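Local coordinates for vesicular integral-membrane protein VIP36 (Canis lupus familiaris, PDB 2DUR) that binds high-mannose glycans through its calcium-dependent lumenal lectin domain and helps transport and sort glycoproteins that carry them in the early secretory pathway, at residues 10-15 against 25-30; 161-166 against 182-187; 173-178 against 193-198. All blocks are in the same frame, centred on the assembly; numbering follows the deposited sequence.

Interaction 1: 10-15 against 25-30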
# COMPACT_ATOMS: atom_id res chain seq x y z
N HIS A 10 2.31 2.76 -14.50
CA HIS A 10 1.82 2.55 -13.13
C HIS A 10 2.90 2.00 -12.22
O HIS A 10 2.62 1.50 -11.10
CB HIS A 10 0.57 1.64 -13.14
CG HIS A 10 -0.59 2.21 -13.90
ND1 HIS A 10 -1.06 3.49 -13.71
CD2 HIS A 10 -1.38 1.65 -14.86
CE1 HIS A 10 -2.09 3.70 -14.50
NE2 HIS A 10 -2.31 2.60 -15.21
N SER A 11 4.15 2.09 -12.66
CA SER A 11 5.26 1.54 -11.91
C SER A 11 6.26 2.61 -11.55
O SER A 11 6.36 3.62 -12.23
CB SER A 11 5.98 0.44 -12.72
OG SER A 11 5.08 -0.62 -13.08
N LEU A 12 7.01 2.35 -10.49
CA LEU A 12 8.06 3.24 -9.99
C LEU A 12 9.32 2.40 -10.03
O LEU A 12 9.47 1.43 -9.29
CB LEU A 12 7.75 3.68 -8.55
CG LEU A 12 8.86 4.46 -7.82
CD1 LEU A 12 8.75 5.96 -8.13
CD2 LEU A 12 8.87 4.17 -6.31
N ILE A 13 10.25 2.75 -10.93
CA ILE A 13 11.44 1.91 -11.11
C ILE A 13 12.66 2.82 -11.25
O ILE A 13 12.61 3.80 -12.00
CB ILE A 13 11.30 1.02 -12.39
CG1 ILE A 13 10.06 0.11 -12.29
CG2 ILE A 13 12.53 0.17 -12.58
CD1 ILE A 13 9.73 -0.66 -13.57
N LYS A 14 13.73 2.50 -10.52
CA LYS A 14 14.95 3.32 -10.58
C LYS A 14 15.45 3.41 -12.03
O LYS A 14 15.36 2.42 -12.77
CB LYS A 14 16.03 2.96 -9.54
CG LYS A 14 16.48 1.51 -9.38
CD LYS A 14 17.45 1.44 -8.18
CE LYS A 14 17.20 0.24 -7.24
NZ LYS A 14 17.86 0.33 -5.86
N PRO A 15 15.96 4.60 -12.44
CA PRO A 15 16.33 5.74 -11.60
C PRO A 15 15.20 6.75 -11.35
O PRO A 15 15.44 7.90 -10.95
CB PRO A 15 17.46 6.39 -12.41
CG PRO A 15 17.05 6.14 -13.86
CD PRO A 15 16.16 4.90 -13.87
N PRO A 25 8.01 12.98 -15.22
CA PRO A 25 7.90 11.98 -14.16
C PRO A 25 6.56 11.23 -14.25
O PRO A 25 5.61 11.73 -14.86
CB PRO A 25 7.98 12.81 -12.87
CG PRO A 25 7.50 14.17 -13.27
CD PRO A 25 7.81 14.35 -14.73
N LEU A 26 6.52 10.05 -13.64
CA LEU A 26 5.28 9.26 -13.57
C LEU A 26 4.61 9.33 -12.19
O LEU A 26 3.49 8.83 -12.03
CB LEU A 26 5.57 7.80 -13.95
CG LEU A 26 5.96 7.56 -15.43
CD1 LEU A 26 6.63 6.19 -15.57
CD2 LEU A 26 4.75 7.72 -16.37
N TRP A 27 5.29 9.94 -11.22
CA TRP A 27 4.80 10.03 -9.84
C TRP A 27 5.05 11.42 -9.30
O TRP A 27 6.05 12.06 -9.69
CB TRP A 27 5.56 9.05 -8.95
CG TRP A 27 5.41 7.60 -9.37
CD1 TRP A 27 6.04 6.97 -10.41
CD2 TRP A 27 4.56 6.61 -8.76
NE1 TRP A 27 5.64 5.66 -10.49
CE2 TRP A 27 4.73 5.41 -9.49
CE3 TRP A 27 3.66 6.63 -7.67
CZ2 TRP A 27 4.03 4.23 -9.18
CZ3 TRP A 27 2.98 5.44 -7.35
CH2 TRP A 27 3.18 4.26 -8.11
N ASP A 28 4.16 11.88 -8.43
CA ASP A 28 4.34 13.10 -7.64
C ASP A 28 4.94 12.69 -6.30
O ASP A 28 4.52 11.69 -5.70
CB ASP A 28 3.01 13.81 -7.40
CG ASP A 28 2.45 14.45 -8.65
OD1 ASP A 28 3.17 15.23 -9.27
OD2 ASP A 28 1.29 14.20 -9.00
N PHE A 29 5.92 13.45 -5.83
CA PHE A 29 6.63 13.17 -4.59
C PHE A 29 6.21 14.25 -3.58
O PHE A 29 6.39 15.43 -3.83
CB PHE A 29 8.14 13.17 -4.85
CG PHE A 29 8.54 12.16 -5.90
CD1 PHE A 29 8.62 12.54 -7.23
CD2 PHE A 29 8.76 10.84 -5.55
CE1 PHE A 29 8.95 11.60 -8.21
CE2 PHE A 29 9.10 9.89 -6.51
CZ PHE A 29 9.18 10.29 -7.85
N GLN A 30 5.60 13.82 -2.48
CA GLN A 30 4.88 14.76 -1.58
C GLN A 30 5.35 14.63 -0.14
O GLN A 30 5.82 13.57 0.29
CB GLN A 30 3.35 14.53 -1.67
CG GLN A 30 2.50 15.51 -0.83
CD GLN A 30 2.46 15.13 0.65
OE1 GLN A 30 2.60 13.96 1.00
NE2 GLN A 30 2.25 16.13 1.52
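The indole of Trp27 meets the segment 10-15 on one face and along one edge: Leu12 lies over the face, and the carbonyl oxygen of Ser11 meets the edge at NE1. In this L-type lectin domain, a beta-sandwich of the legume-lectin kind, Trp27 begins strand 27-31, an edge strand of one sheet, while residues 10-15 run alongside strand 217-227 of the other. The contact therefore ties the N-terminal segment into the margin of the sandwich. Leu12 uses two parts of its side chain. CD1 sits above the pyrrole ring in a CH-pi contact, 3.8 Å from the centroid of the Trp27 five-membered ring and 17° off its normal, and CB lies nearer the rim, 3.6 Å from Trp27 CE2. A chi1 of 172°, with CG anti to the backbone N, swings CG and its methyl CD1 over the indole, and the same CD1 comes to the edge of the Phe29 ring, 4.3 Å from Phe29 CE2. Val40 and Ile53 also touch Leu12, which places it between the two sheets. Around the indole, Met223 and Asn55 contribute further contacts. Beyond the pyrrole, the carbonyl oxygen of His10 stands 3.6 Å from Trp27 CZ2; it is buried here and has no hydrogen-bond partner in the model. The neighbouring carbonyl is served differently. Trp27 NE1 donates to Ser11 O over 2.8 Å in a nearly straight bond (171° at the hydrogen), and although the acceptor lies in the indole plane, NE1 approaches Ser11 O from well above the carbonyl plane.

Interaction 2: 161-166 against 182-187; sequences RDHDTF and LEDKNE
This is a mainly polar contact, with a leucine on its inner side, between the lead-in to strand 165-172 and the loop after strand 175-181, at one end of a sheet and partly buried. Arg161 takes Glu183 end-on: NH1 donates to Glu183 OE2 at 3.0 Å and NH2 to Glu183 OE1 at 2.9 Å, forming a two-bond salt bridge. Both oxygens lie close to the guanidinium plane, yet they are met from above the carboxylate plane, because the two groups are turned 45° against each other. A bent arginine chain, folded at chi2 and chi3, brings the guanidinium back over Leu182 O; NH1 also bonds to Asp157 O. In the L-type lectin beta-sandwich, the turn 182-187 belongs to the connection from strand 175-181 to strand 189-198. From the first segment the His163 imidazole reaches this turn: NE2 donates to Leu182 O at 2.6 Å in a bent bond (153°), the oxygen lying in the ring plane but NE2 above the carbonyl plane. One ring face receives Asp184 CB in a CH-pi contact, 3.7 Å from the centroid, while Arg161 CB lies over the opposite face. The Asp184 carboxylate runs almost parallel to the ring, the planes 4° apart. Water 1 bridges Asp164 O and Asp184 N, each 2.8 Å from it. On the buried side, Leu182 CD2 packs 3.7 Å from Thr165 CB, and Phe70 of the neighbouring strand also touches Leu182.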
# COMPACT_ATOMS: atom_id res chain seq x y z
N ARG A 161 15.43 -6.31 8.23
CA ARG A 161 15.91 -7.58 7.69
C ARG A 161 17.23 -7.42 6.93
O ARG A 161 17.51 -6.38 6.36
CB ARG A 161 14.84 -8.21 6.78
CG ARG A 161 13.45 -8.36 7.43
CD ARG A 161 13.48 -9.16 8.74
NE ARG A 161 14.04 -10.51 8.53
CZ ARG A 161 13.32 -11.62 8.33
NH1 ARG A 161 11.99 -11.60 8.32
NH2 ARG A 161 13.95 -12.78 8.14
N ASP A 162 18.02 -8.50 6.88
CA ASP A 162 19.33 -8.45 6.20
C ASP A 162 19.31 -8.75 4.69
O ASP A 162 20.36 -8.89 4.06
CB ASP A 162 20.33 -9.36 6.90
CG ASP A 162 20.64 -8.89 8.31
OD1 ASP A 162 20.56 -7.66 8.56
OD2 ASP A 162 20.95 -9.75 9.17
N HIS A 163 18.11 -8.81 4.13
CA HIS A 163 17.91 -9.15 2.73
C HIS A 163 16.67 -8.40 2.27
O HIS A 163 15.92 -7.87 3.12
CB HIS A 163 17.68 -10.67 2.60
CG HIS A 163 16.73 -11.23 3.62
ND1 HIS A 163 17.14 -11.92 4.73
CD2 HIS A 163 15.37 -11.17 3.69
CE1 HIS A 163 16.09 -12.28 5.45
NE2 HIS A 163 15.01 -11.83 4.84
N ASP A 164 16.45 -8.34 0.96
CA ASP A 164 15.31 -7.60 0.40
C ASP A 164 13.97 -8.15 0.88
O ASP A 164 13.81 -9.35 1.09
CB ASP A 164 15.37 -7.58 -1.13
CG ASP A 164 16.56 -6.81 -1.67
OD1 ASP A 164 17.11 -5.95 -0.95
OD2 ASP A 164 16.94 -7.07 -2.83
N THR A 165 13.02 -7.23 1.08
CA THR A 165 11.65 -7.55 1.51
C THR A 165 10.66 -7.03 0.48
O THR A 165 10.77 -5.88 -0.02
CB THR A 165 11.33 -6.93 2.90
OG1 THR A 165 11.66 -5.53 2.89
CG2 THR A 165 12.10 -7.64 4.01
N PHE A 166 9.68 -7.87 0.14
CA PHE A 166 8.71 -7.55 -0.91
C PHE A 166 7.30 -7.86 -0.46
O PHE A 166 7.08 -8.75 0.39
CB PHE A 166 8.94 -8.38 -2.19
CG PHE A 166 10.33 -8.29 -2.74
CD1 PHE A 166 11.33 -9.14 -2.25
CD2 PHE A 166 10.60 -7.43 -3.80
CE1 PHE A 166 12.63 -9.08 -2.77
CE2 PHE A 166 11.92 -7.36 -4.32
CZ PHE A 166 12.91 -8.21 -3.80
N LEU A 182 9.68 -12.19 2.65
CA LEU A 182 10.47 -11.56 3.71
C LEU A 182 11.64 -12.38 4.23
O LEU A 182 12.44 -11.85 5.01
CB LEU A 182 9.57 -11.19 4.90
CG LEU A 182 8.26 -10.45 4.60
CD1 LEU A 182 7.41 -10.38 5.87
CD2 LEU A 182 8.50 -9.07 4.01
N GLU A 183 11.74 -13.63 3.78
CA GLU A 183 12.65 -14.63 4.36
C GLU A 183 13.79 -15.04 3.43
O GLU A 183 14.52 -16.01 3.73
CB GLU A 183 11.85 -15.88 4.75
CG GLU A 183 10.76 -15.67 5.78
CD GLU A 183 11.21 -14.89 6.99
OE1 GLU A 183 12.33 -15.12 7.50
OE2 GLU A 183 10.42 -14.04 7.46
N ASP A 184 13.93 -14.31 2.32
CA ASP A 184 14.99 -14.52 1.33
C ASP A 184 14.86 -15.89 0.64
O ASP A 184 15.86 -16.52 0.27
CB ASP A 184 16.39 -14.35 1.96
CG ASP A 184 17.44 -13.93 0.95
OD1 ASP A 184 18.64 -14.19 1.20
OD2 ASP A 184 17.09 -13.36 -0.11
N LYS A 185 13.61 -16.33 0.47
CA LYS A 185 13.32 -17.65 -0.10
C LYS A 185 12.79 -17.55 -1.52
O LYS A 185 12.41 -18.57 -2.12
CB LYS A 185 12.31 -18.39 0.77
CG LYS A 185 12.84 -18.86 2.12
CD LYS A 185 11.76 -19.61 2.87
CE LYS A 185 12.16 -19.83 4.32
NZ LYS A 185 11.04 -20.41 5.13
N ASN A 186 12.75 -16.33 -2.07
CA ASN A 186 12.27 -16.10 -3.42
C ASN A 186 10.87 -16.71 -3.63
O ASN A 186 10.57 -17.32 -4.66
CB ASN A 186 13.28 -16.65 -4.45
CG ASN A 186 12.99 -16.15 -5.85
OD1 ASN A 186 12.64 -14.99 -6.06
ND2 ASN A 186 13.14 -17.04 -6.82
N GLU A 187 10.00 -16.49 -2.65
CA GLU A 187 8.71 -17.18 -2.56
C GLU A 187 7.69 -16.21 -2.00
O GLU A 187 8.03 -15.49 -1.08
CB GLU A 187 8.89 -18.25 -1.52
CG GLU A 187 7.91 -19.33 -1.46
CD GLU A 187 8.56 -20.50 -0.75
OE1 GLU A 187 8.52 -20.55 0.49
OE2 GLU A 187 9.19 -21.33 -1.46
O HOH W 1 12.86 -12.02 1.21
O HOH W 2 15.30 -11.36 -0.86

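Interaction 3: 173-178 against 193-198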
# COMPACT_ATOMS: atom_id res chain seq x y z
N ARG A 173 -11.38 -10.08 -10.11
CA ARG A 173 -12.69 -10.74 -9.96
C ARG A 173 -13.11 -10.81 -8.48
O ARG A 173 -13.64 -11.83 -7.99
CB ARG A 173 -12.66 -12.14 -10.60
CG ARG A 173 -12.41 -12.08 -12.12
CD ARG A 173 -12.51 -13.46 -12.76
NE ARG A 173 -13.92 -13.86 -12.78
CZ ARG A 173 -14.78 -13.58 -13.76
NH1 ARG A 173 -14.41 -12.91 -14.85
NH2 ARG A 173 -16.02 -14.01 -13.64
N GLY A 174 -12.88 -9.71 -7.76
CA GLY A 174 -13.32 -9.61 -6.38
C GLY A 174 -12.42 -10.24 -5.35
O GLY A 174 -12.67 -10.11 -4.16
N ARG A 175 -11.38 -10.96 -5.81
CA ARG A 175 -10.46 -11.61 -4.92
C ARG A 175 -9.27 -10.69 -4.68
O ARG A 175 -8.62 -10.24 -5.62
CB ARG A 175 -9.99 -12.97 -5.48
CG ARG A 175 -9.12 -13.77 -4.55
CD ARG A 175 -8.64 -15.03 -5.29
NE ARG A 175 -7.74 -15.82 -4.46
CZ ARG A 175 -7.21 -17.00 -4.85
NH1 ARG A 175 -7.49 -17.49 -6.07
NH2 ARG A 175 -6.39 -17.67 -4.06
N LEU A 176 -9.01 -10.43 -3.41
CA LEU A 176 -7.90 -9.58 -2.98
C LEU A 176 -6.91 -10.45 -2.22
O LEU A 176 -7.24 -11.03 -1.19
CB LEU A 176 -8.43 -8.45 -2.08
CG LEU A 176 -7.34 -7.51 -1.51
CD1 LEU A 176 -6.61 -6.77 -2.61
CD2 LEU A 176 -7.95 -6.53 -0.49
N THR A 177 -5.69 -10.54 -2.73
CA THR A 177 -4.68 -11.39 -2.11
C THR A 177 -3.45 -10.54 -1.79
O THR A 177 -2.98 -9.78 -2.64
CB THR A 177 -4.26 -12.58 -3.05
OG1 THR A 177 -5.43 -13.23 -3.56
CG2 THR A 177 -3.39 -13.56 -2.32
N VAL A 178 -2.96 -10.67 -0.57
CA VAL A 178 -1.71 -10.01 -0.19
C VAL A 178 -0.74 -11.10 0.23
O VAL A 178 -1.08 -11.94 1.07
CB VAL A 178 -1.93 -9.02 0.99
CG1 VAL A 178 -0.63 -8.32 1.35
CG2 VAL A 178 -3.02 -8.01 0.64
N ASP A 193 -6.12 -13.44 1.98
CA ASP A 193 -6.76 -13.91 0.76
C ASP A 193 -8.26 -13.91 1.01
O ASP A 193 -8.80 -14.78 1.70
CB ASP A 193 -6.25 -15.31 0.39
CG ASP A 193 -6.51 -15.70 -1.06
OD1 ASP A 193 -6.92 -14.89 -1.91
OD2 ASP A 193 -6.21 -16.89 -1.35
N ILE A 194 -8.91 -12.90 0.45
CA ILE A 194 -10.35 -12.70 0.68
C ILE A 194 -11.08 -12.44 -0.63
O ILE A 194 -10.46 -12.07 -1.63
CB ILE A 194 -10.62 -11.54 1.66
CG1 ILE A 194 -10.08 -10.22 1.12
CG2 ILE A 194 -10.00 -11.85 3.05
CD1 ILE A 194 -10.41 -9.00 1.97
N THR A 195 -12.40 -12.62 -0.60
CA THR A 195 -13.19 -12.42 -1.81
C THR A 195 -14.35 -11.47 -1.47
O THR A 195 -14.55 -11.12 -0.31
CB THR A 195 -13.76 -13.76 -2.34
OG1 THR A 195 -14.47 -14.42 -1.28
CG2 THR A 195 -12.59 -14.66 -2.84
N GLY A 196 -15.07 -11.08 -2.51
CA GLY A 196 -16.24 -10.20 -2.37
C GLY A 196 -15.84 -8.75 -2.26
O GLY A 196 -16.64 -7.93 -1.84
N VAL A 197 -14.61 -8.43 -2.65
CA VAL A 197 -14.13 -7.05 -2.59
C VAL A 197 -14.48 -6.32 -3.89
O VAL A 197 -14.05 -6.74 -4.96
CB VAL A 197 -12.61 -7.02 -2.32
CG1 VAL A 197 -12.07 -5.60 -2.45
CG2 VAL A 197 -12.28 -7.63 -0.95
N ARG A 198 -15.26 -5.24 -3.78
CA ARG A 198 -15.72 -4.46 -4.93
C ARG A 198 -14.97 -3.14 -4.99
O ARG A 198 -15.05 -2.35 -4.06
CB ARG A 198 -17.24 -4.19 -4.87
CG ARG A 198 -18.11 -5.44 -4.95
CD ARG A 198 -19.64 -5.15 -4.99
NE ARG A 198 -20.10 -4.11 -5.92
CZ ARG A 198 -20.24 -4.23 -7.24
NH1 ARG A 198 -19.92 -5.36 -7.87
NH2 ARG A 198 -20.69 -3.21 -7.95
O HOH W 3 -15.11 -12.29 -5.45
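Strand residues 176-177 pair antiparallel with 193-194, Leu176 and Ile194 forming the hydrogen-bonded pair: Leu176 N donates to Ile194 O at 2.8 Å. In return, Ile194 N donates to Leu176 O at 3.0 Å. The segments belong to the beta hairpin of strands 175-181 and 189-198 in one sheet of the lectin beta-sandwich. Past Ile194 the second strand is interrupted at Thr195 and Gly196, and beyond the break a single backbone bond, from Val197 N to Gly174 O, continues the contact; Gly174 has a positive phi as the chain turns into Arg175. Leu176 lies on the same sheet face as Ile194, its CB meeting Ile194 CG1 and Val197 CG2, while Val131 of the opposing sheet also touches Leu176. The face that carries Thr177 and Asp193 holds a salt bridge. Arg175, extended from CG to NE, lays its guanidinium nearly coplanar with the Asp193 carboxylate, 18° apart, and grips it side-on: NE to OD1 and NH2 to OD2, each 2.8 Å and each on a syn lone pair. Thr177, the non-hydrogen-bonded partner of Asp193, gives that acid a third bond: its OG1 donates to Asp193 OD1 at 2.8 Å from above the carboxylate plane.

The three contacts show how chemistry follows position in one sandwich. Interaction 1 is buried and joins the N-terminal segment to a strand of the seven-stranded sheet, relying on an aromatic ring, a leucine and one indole bond, with no salt bridge. Interactions 2 and 3 are partly buried, and each contains an arginine-carboxylate pair. Both reach the eight-stranded sheet, where strands 165-172 and 175-181 are neighbours, and their segments alternate along the chain. Interaction 2 joins a loop to the start of a strand through side chains that grip a carboxylate and a backbone carbonyl, with waters added, whereas interaction 3 adds its salt bridge to backbone strand pairing. Interactions 1 and 3 lie on opposite sides of the chain's centre.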